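Local coordinates for protein probable hydrolase (Pseudomonas aeruginosa, PDB 7AL6) that is of unknown function but has an alpha/beta hydrolase fold and is thought to be a hydrolase, possibly a lipolytic enzyme, at residues L152-L163 with G195-T206. Residues are numbered along the deposited sequence; the frame is centred on the assembly and turned at random.
Sequences LRHKRKPVYAEL and GGYTWRTDARLT
A single antiparallel bridge joins Tyr160, in the loop between helices 138-150 and 163-172, to Tyr197 of strand 196-199, whose other neighbour is hairpin partner 190-193. It is a hydrogen-bonded pair: Tyr160 N gives to Tyr197 O at 2.7 Å, almost straight (175°), and Tyr197 N returns a bond to Tyr160 O. Gly196 CA comes 3.4 Å from Tyr160 O in a CA-H...O contact, and the backbones approach closely here, with Ala161 CA 4.2 Å from Gly196 CA. The Tyr160 ring offers a face to the edge of Trp199 in an offset edge-to-face pair, planes at 82°, with Tyr160 CE2 4.0 Å from Trp199 CD1; the indole NE1 is bound to Ala166 O of helix 163-172. Beyond the bridge, Pro158 O accepts from Thr198 OG1 at 2.9 Å and from a water that links it to Trp199 N. With OG1 turned beside its own backbone N (chi1 -79°), Thr198 sends CG2 to Lys157 CB. The Lys157 chain kinks twice on its way tightly past Thr201 CG2 to a weak NZ bond with Thr201 O; a second water, 2.6 Å from Lys157 NZ, also takes the N-H of Ala203. At the far end both methyls of Leu152 rest against the 3-10 turn, CD1 near Ala203 O and CD2 3.6 Å from Arg204 CG. Arg204 NE and NH2 form a two-point salt bridge with Asp202 OD1 and OD2, and its backbone N closes an Asx turn on OD1; Tyr75 OH also bonds to OD2, and Arg69 O accepts from Arg204 NH2. Direct bonds thus concentrate around the bridge, whereas water and apolar contacts carry much of the remainder, tying this exposed loop to the strand and the turn that follows it.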
ATOM      1  N   LEU A 152     -10.307 -13.314 -10.522  1.00 52.86           N
ATOM      2  CA  LEU A 152      -9.668 -12.151 -11.124  1.00 45.28           C
ATOM      3  C   LEU A 152      -8.167 -12.304 -11.248  1.00 54.57           C
ATOM      4  O   LEU A 152      -7.546 -11.643 -12.089  1.00 48.32           O
ATOM      5  CB  LEU A 152      -9.957 -10.894 -10.312  1.00 51.31           C
ATOM      6  CG  LEU A 152      -9.621  -9.595 -11.051  1.00 51.19           C
ATOM      7  CD1 LEU A 152     -10.699  -9.350 -12.095  1.00 53.23           C
ATOM      8  CD2 LEU A 152      -9.492  -8.452 -10.071  1.00 54.69           C
ATOM      9  N   ARG A 153      -7.562 -13.113 -10.387  1.00 49.64           N
ATOM     10  CA  ARG A 153      -6.122 -13.345 -10.482  1.00 69.19           C
ATOM     11  C   ARG A 153      -5.684 -13.639 -11.919  1.00 62.48           C
ATOM     12  O   ARG A 153      -4.600 -13.225 -12.343  1.00 61.61           O
ATOM     13  CB  ARG A 153      -5.734 -14.504  -9.556  1.00 76.54           C
ATOM     14  CG  ARG A 153      -6.384 -15.856  -9.920  1.00 76.44           C
ATOM     15  CD  ARG A 153      -6.566 -16.780  -8.701  1.00 87.53           C
ATOM     16  NE  ARG A 153      -5.309 -17.081  -8.006  1.00105.98           N
ATOM     17  CZ  ARG A 153      -5.030 -16.736  -6.747  1.00112.23           C
ATOM     18  NH1 ARG A 153      -5.919 -16.069  -6.008  1.00 95.77           N
ATOM     19  NH2 ARG A 153      -3.853 -17.062  -6.218  1.00104.79           N
ATOM     20  N   HIS A 154      -6.522 -14.343 -12.682  1.00 62.49           N
ATOM     21  CA  HIS A 154      -6.147 -14.930 -13.963  1.00 77.53           C
ATOM     22  C   HIS A 154      -6.286 -13.961 -15.151  1.00 80.97           C
ATOM     23  O   HIS A 154      -6.261 -14.414 -16.308  1.00 76.21           O
ATOM     24  CB  HIS A 154      -6.985 -16.197 -14.234  1.00 79.14           C
ATOM     25  CG  HIS A 154      -6.912 -17.231 -13.141  1.00 82.79           C
ATOM     26  ND1 HIS A 154      -5.738 -17.871 -12.797  1.00 82.31           N
ATOM     27  CD2 HIS A 154      -7.871 -17.753 -12.336  1.00 72.02           C
ATOM     28  CE1 HIS A 154      -5.970 -18.718 -11.810  1.00 79.92           C
ATOM     29  NE2 HIS A 154      -7.255 -18.663 -11.508  1.00 84.65           N
ATOM     30  N   LYS A 155      -6.424 -12.650 -14.903  1.00 84.75           N
ATOM     31  CA  LYS A 155      -6.607 -11.677 -15.984  1.00 84.11           C
ATOM     32  C   LYS A 155      -5.267 -11.106 -16.446  1.00 71.91           C
ATOM     33  O   LYS A 155      -4.355 -10.883 -15.643  1.00 66.75           O
ATOM     34  CB  LYS A 155      -7.531 -10.525 -15.559  1.00 73.68           C
ATOM     35  CG  LYS A 155      -8.967 -10.923 -15.202  1.00 69.01           C
ATOM     36  CD  LYS A 155      -9.956 -10.694 -16.349  1.00 72.04           C
ATOM     37  CE  LYS A 155     -11.403 -10.914 -15.886  1.00 70.77           C
ATOM     38  NZ  LYS A 155     -12.258 -11.526 -16.935  1.00 65.92           N
ATOM     39  N   ARG A 156      -5.188 -10.879 -17.741  1.00 69.09           N
ATOM     40  CA  ARG A 156      -4.011 -10.305 -18.413  1.00 70.19           C
ATOM     41  C   ARG A 156      -4.513  -9.347 -19.485  1.00 63.46           C
ATOM     42  O   ARG A 156      -5.661  -9.454 -19.896  1.00 55.28           O
ATOM     43  CB  ARG A 156      -3.115 -11.422 -18.939  1.00 76.48           C
ATOM     44  CG  ARG A 156      -2.716 -12.422 -17.867  1.00 87.41           C
ATOM     45  CD  ARG A 156      -1.581 -11.924 -16.998  1.00 91.12           C
ATOM     46  NE  ARG A 156      -1.095 -12.944 -16.081  1.00 95.93           N
ATOM     47  CZ  ARG A 156      -1.599 -13.169 -14.876  1.00 97.69           C
ATOM     48  NH1 ARG A 156      -2.612 -12.444 -14.443  1.00 89.84           N
ATOM     49  NH2 ARG A 156      -1.097 -14.115 -14.107  1.00 89.46           N
ATOM     50  N   LYS A 157      -3.658  -8.413 -19.869  1.00 71.24           N
ATOM     51  CA  LYS A 157      -3.954  -7.345 -20.844  1.00 61.74           C
ATOM     52  C   LYS A 157      -3.233  -7.649 -22.156  1.00 55.93           C
ATOM     53  O   LYS A 157      -2.160  -8.199 -22.096  1.00 53.20           O
ATOM     54  CB  LYS A 157      -3.538  -6.012 -20.223  1.00 59.56           C
ATOM     55  CG  LYS A 157      -3.498  -6.034 -18.700  1.00 77.37           C
ATOM     56  CD  LYS A 157      -3.843  -4.758 -18.009  1.00 67.81           C
ATOM     57  CE  LYS A 157      -3.203  -4.656 -16.647  1.00 71.72           C
ATOM     58  NZ  LYS A 157      -4.150  -5.030 -15.580  1.00 71.39           N
ATOM     59  N   PRO A 158      -3.837  -7.395 -23.332  1.00 59.24           N
ATOM     60  CA  PRO A 158      -3.169  -7.578 -24.604  1.00 53.02           C
ATOM     61  C   PRO A 158      -1.951  -6.681 -24.811  1.00 52.79           C
ATOM     62  O   PRO A 158      -1.920  -5.640 -24.284  1.00 52.96           O
ATOM     63  CB  PRO A 158      -4.144  -7.095 -25.677  1.00 43.65           C
ATOM     64  CG  PRO A 158      -5.477  -7.016 -25.007  1.00 50.48           C
ATOM     65  CD  PRO A 158      -5.254  -7.120 -23.519  1.00 53.22           C
ATOM     66  N   VAL A 159      -0.986  -7.143 -25.587  1.00 47.98           N
ATOM     67  CA  VAL A 159       0.200  -6.372 -25.939  1.00 50.47           C
ATOM     68  C   VAL A 159       0.173  -6.122 -27.436  1.00 40.40           C
ATOM     69  O   VAL A 159      -0.107  -7.037 -28.210  1.00 54.79           O
ATOM     70  CB  VAL A 159       1.500  -7.096 -25.527  1.00 43.34           C
ATOM     71  CG1 VAL A 159       2.683  -6.286 -25.942  1.00 46.07           C
ATOM     72  CG2 VAL A 159       1.496  -7.357 -24.047  1.00 45.68           C
ATOM     73  N   TYR A 160       0.410  -4.884 -27.821  1.00 44.98           N
ATOM     74  CA  TYR A 160       0.447  -4.436 -29.226  1.00 42.18           C
ATOM     75  C   TYR A 160       1.897  -4.111 -29.546  1.00 53.76           C
ATOM     76  O   TYR A 160       2.417  -3.183 -28.963  1.00 44.70           O
ATOM     77  CB  TYR A 160      -0.483  -3.239 -29.449  1.00 49.30           C
ATOM     78  CG  TYR A 160      -1.901  -3.574 -29.084  1.00 53.70           C
ATOM     79  CD1 TYR A 160      -2.745  -4.190 -29.985  1.00 52.97           C
ATOM     80  CD2 TYR A 160      -2.350  -3.404 -27.796  1.00 43.07           C
ATOM     81  CE1 TYR A 160      -4.018  -4.584 -29.627  1.00 48.27           C
ATOM     82  CE2 TYR A 160      -3.621  -3.782 -27.423  1.00 53.31           C
ATOM     83  CZ  TYR A 160      -4.455  -4.385 -28.339  1.00 50.17           C
ATOM     84  OH  TYR A 160      -5.703  -4.744 -27.960  1.00 50.94           O
ATOM     85  N   ALA A 161       2.534  -4.853 -30.452  1.00 59.86           N
ATOM     86  CA  ALA A 161       3.915  -4.597 -30.888  1.00 58.56           C
ATOM     87  C   ALA A 161       3.946  -3.263 -31.629  1.00 51.80           C
ATOM     88  O   ALA A 161       4.892  -2.531 -31.469  1.00 57.22           O
ATOM     89  CB  ALA A 161       4.401  -5.744 -31.724  1.00 60.07           C
ATOM     90  N   GLU A 162       2.906  -2.971 -32.396  1.00 52.98           N
ATOM     91  CA  GLU A 162       2.802  -1.754 -33.227  1.00 63.76           C
ATOM     92  C   GLU A 162       1.765  -0.795 -32.636  1.00 68.20           C
ATOM     93  O   GLU A 162       0.680  -1.243 -32.276  1.00 58.28           O
ATOM     94  CB  GLU A 162       2.397  -2.142 -34.650  1.00 74.27           C
ATOM     95  CG  GLU A 162       3.490  -2.814 -35.461  1.00 72.93           C
ATOM     96  CD  GLU A 162       3.759  -2.143 -36.796  1.00 88.68           C
ATOM     97  OE1 GLU A 162       4.884  -2.253 -37.288  1.00 97.85           O
ATOM     98  OE2 GLU A 162       2.840  -1.505 -37.336  1.00 93.76           O
ATOM     99  N   LEU A 163       2.101   0.488 -32.574  1.00 59.52           N
ATOM    100  CA  LEU A 163       1.241   1.567 -32.055  1.00 53.97           C
ATOM    101  C   LEU A 163      -0.054   1.632 -32.868  1.00 63.30           C
ATOM    102  O   LEU A 163      -1.127   1.639 -32.277  1.00 46.83           O
ATOM    103  CB  LEU A 163       2.063   2.835 -32.227  1.00 56.37           C
ATOM    104  CG  LEU A 163       1.660   4.036 -31.392  1.00 70.72           C
ATOM    105  CD1 LEU A 163       2.818   5.010 -31.316  1.00 78.24           C
ATOM    106  CD2 LEU A 163       0.435   4.721 -31.953  1.00 64.82           C
ATOM    107  N   GLY A 195       8.372  -5.465 -25.596  1.00 55.39           N
ATOM    108  CA  GLY A 195       7.823  -5.651 -26.918  1.00 54.81           C
ATOM    109  C   GLY A 195       6.478  -4.981 -27.122  1.00 59.93           C
ATOM    110  O   GLY A 195       5.525  -5.602 -27.611  1.00 58.22           O
ATOM    111  N   GLY A 196       6.386  -3.712 -26.739  1.00 48.19           N
ATOM    112  CA  GLY A 196       5.340  -2.883 -27.292  1.00 52.71           C
ATOM    113  C   GLY A 196       4.541  -2.094 -26.290  1.00 45.43           C
ATOM    114  O   GLY A 196       5.097  -1.524 -25.348  1.00 36.90           O
ATOM    115  N   TYR A 197       3.227  -2.072 -26.506  1.00 39.16           N
ATOM    116  CA  TYR A 197       2.309  -1.227 -25.772  1.00 38.59           C
ATOM    117  C   TYR A 197       1.111  -2.026 -25.295  1.00 40.71           C
ATOM    118  O   TYR A 197       0.718  -3.036 -25.895  1.00 45.23           O
ATOM    119  CB  TYR A 197       1.812  -0.079 -26.616  1.00 36.91           C
ATOM    120  CG  TYR A 197       2.832   0.932 -26.996  1.00 36.66           C
ATOM    121  CD1 TYR A 197       3.272   1.872 -26.082  1.00 48.41           C
ATOM    122  CD2 TYR A 197       3.365   0.966 -28.277  1.00 50.47           C
ATOM    123  CE1 TYR A 197       4.212   2.818 -26.430  1.00 57.56           C
ATOM    124  CE2 TYR A 197       4.306   1.925 -28.638  1.00 55.08           C
ATOM    125  CZ  TYR A 197       4.730   2.844 -27.707  1.00 60.74           C
ATOM    126  OH  TYR A 197       5.686   3.801 -28.015  1.00 69.29           O
ATOM    127  N   THR A 198       0.523  -1.540 -24.222  1.00 31.11           N
ATOM    128  CA  THR A 198      -0.694  -2.071 -23.588  1.00 31.76           C
ATOM    129  C   THR A 198      -1.566  -0.867 -23.232  1.00 29.53           C
ATOM    130  O   THR A 198      -1.011   0.137 -22.887  1.00 31.51           O
ATOM    131  CB  THR A 198      -0.316  -2.938 -22.382  1.00 40.45           C
ATOM    132  OG1 THR A 198       0.093  -4.218 -22.840  1.00 55.26           O
ATOM    133  CG2 THR A 198      -1.437  -3.140 -21.397  1.00 51.87           C
ATOM    134  N   TRP A 199      -2.880  -0.976 -23.333  1.00 34.56           N
ATOM    135  CA  TRP A 199      -3.798   0.106 -22.915  1.00 37.44           C
ATOM    136  C   TRP A 199      -3.776   0.040 -21.380  1.00 35.16           C
ATOM    137  O   TRP A 199      -4.233  -0.958 -20.856  1.00 30.92           O
ATOM    138  CB  TRP A 199      -5.196  -0.074 -23.529  1.00 31.45           C
ATOM    139  CG  TRP A 199      -5.307   0.423 -24.935  1.00 24.93           C
ATOM    140  CD1 TRP A 199      -5.098  -0.280 -26.078  1.00 30.41           C
ATOM    141  CD2 TRP A 199      -5.615   1.755 -25.350  1.00 28.33           C
ATOM    142  NE1 TRP A 199      -5.253   0.518 -27.167  1.00 30.90           N
ATOM    143  CE2 TRP A 199      -5.573   1.773 -26.752  1.00 28.28           C
ATOM    144  CE3 TRP A 199      -5.933   2.928 -24.675  1.00 27.30           C
ATOM    145  CZ2 TRP A 199      -5.844   2.916 -27.487  1.00 29.08           C
ATOM    146  CZ3 TRP A 199      -6.196   4.060 -25.403  1.00 28.52           C
ATOM    147  CH2 TRP A 199      -6.156   4.052 -26.789  1.00 32.53           C
ATOM    148  N   ARG A 200      -3.240   1.051 -20.697  1.00 26.03           N
ATOM    149  CA  ARG A 200      -3.067   1.026 -19.228  1.00 31.46           C
ATOM    150  C   ARG A 200      -4.437   0.869 -18.594  1.00 30.35           C
ATOM    151  O   ARG A 200      -5.298   1.654 -18.869  1.00 30.46           O
ATOM    152  CB  ARG A 200      -2.367   2.290 -18.738  1.00 31.05           C
ATOM    153  CG  ARG A 200      -2.190   2.353 -17.232  1.00 27.17           C
ATOM    154  CD  ARG A 200      -1.234   3.422 -16.752  1.00 25.43           C
ATOM    155  NE  ARG A 200      -1.134   3.357 -15.316  1.00 29.56           N
ATOM    156  CZ  ARG A 200      -2.027   3.852 -14.486  1.00 33.60           C
ATOM    157  NH1 ARG A 200      -3.075   4.494 -14.956  1.00 26.05           N
ATOM    158  NH2 ARG A 200      -1.862   3.724 -13.190  1.00 27.66           N
ATOM    159  N   THR A 201      -4.576  -0.065 -17.683  1.00 32.72           N
ATOM    160  CA  THR A 201      -5.884  -0.320 -17.108  1.00 34.28           C
ATOM    161  C   THR A 201      -5.732  -1.199 -15.867  1.00 40.43           C
ATOM    162  O   THR A 201      -4.665  -1.757 -15.591  1.00 37.11           O
ATOM    163  CB  THR A 201      -6.801  -0.982 -18.149  1.00 39.41           C
ATOM    164  OG1 THR A 201      -8.163  -0.888 -17.728  1.00 40.30           O
ATOM    165  CG2 THR A 201      -6.426  -2.448 -18.342  1.00 41.06           C
ATOM    166  N   ASP A 202      -6.782  -1.224 -15.071  1.00 41.05           N
ATOM    167  CA  ASP A 202      -6.843  -2.047 -13.875  1.00 35.28           C
ATOM    168  C   ASP A 202      -7.832  -3.159 -14.177  1.00 39.00           C
ATOM    169  O   ASP A 202      -8.959  -2.896 -14.621  1.00 35.37           O
ATOM    170  CB  ASP A 202      -7.254  -1.204 -12.682  1.00 33.56           C
ATOM    171  CG  ASP A 202      -6.998  -1.873 -11.361  1.00 32.15           C
ATOM    172  OD1 ASP A 202      -7.323  -3.087 -11.180  1.00 34.07           O
ATOM    173  OD2 ASP A 202      -6.519  -1.136 -10.458  1.00 28.62           O
ATOM    174  N   ALA A 203      -7.382  -4.400 -14.016  1.00 36.44           N
ATOM    175  CA  ALA A 203      -8.260  -5.528 -14.276  1.00 42.27           C
ATOM    176  C   ALA A 203      -9.505  -5.491 -13.401  1.00 39.58           C
ATOM    177  O   ALA A 203     -10.525  -6.068 -13.769  1.00 36.99           O
ATOM    178  CB  ALA A 203      -7.503  -6.834 -14.054  1.00 47.20           C
ATOM    179  N   ARG A 204      -9.452  -4.829 -12.248  1.00 35.26           N
ATOM    180  CA  ARG A 204     -10.647  -4.743 -11.426  1.00 36.40           C
ATOM    181  C   ARG A 204     -11.762  -3.990 -12.141  1.00 36.05           C
ATOM    182  O   ARG A 204     -12.928  -4.134 -11.765  1.00 35.10           O
ATOM    183  CB  ARG A 204     -10.327  -4.066 -10.087  1.00 38.22           C
ATOM    184  CG  ARG A 204      -9.446  -4.918  -9.162  1.00 37.77           C
ATOM    185  CD  ARG A 204      -9.123  -4.126  -7.906  1.00 44.93           C
ATOM    186  NE  ARG A 204      -7.971  -3.265  -8.134  1.00 35.24           N
ATOM    187  CZ  ARG A 204      -7.390  -2.527  -7.201  1.00 35.72           C
ATOM    188  NH1 ARG A 204      -7.862  -2.520  -5.958  1.00 34.56           N
ATOM    189  NH2 ARG A 204      -6.342  -1.782  -7.523  1.00 36.10           N
ATOM    190  N   LEU A 205     -11.417  -3.161 -13.132  1.00 30.67           N
ATOM    191  CA  LEU A 205     -12.419  -2.402 -13.852  1.00 35.77           C
ATOM    192  C   LEU A 205     -13.385  -3.312 -14.600  1.00 38.17           C
ATOM    193  O   LEU A 205     -14.434  -2.833 -15.037  1.00 36.50           O
ATOM    194  CB  LEU A 205     -11.755  -1.449 -14.854  1.00 33.74           C
ATOM    195  CG  LEU A 205     -11.071  -0.258 -14.172  1.00 32.97           C
ATOM    196  CD1 LEU A 205     -10.202   0.525 -15.083  1.00 33.12           C
ATOM    197  CD2 LEU A 205     -12.119   0.669 -13.545  1.00 31.25           C
ATOM    198  N   THR A 206     -13.033  -4.597 -14.798  1.00 32.67           N
ATOM    199  CA  THR A 206     -13.913  -5.555 -15.473  1.00 41.70           C
ATOM    200  C   THR A 206     -14.889  -6.237 -14.525  1.00 42.48           C
ATOM    201  O   THR A 206     -15.752  -6.980 -14.988  1.00 39.79           O
ATOM    202  CB  THR A 206     -13.110  -6.673 -16.200  1.00 37.20           C
ATOM    203  OG1 THR A 206     -12.441  -7.535 -15.249  1.00 45.66           O
ATOM    204  CG2 THR A 206     -12.099  -6.095 -17.100  1.00 44.09           C
TER
HETATM  205  O   HOH W   1      -4.551  -4.982 -12.983  1.00 55.35           O
HETATM  206  O   HOH W   2      -3.953  -3.555 -24.218  1.00 40.72           O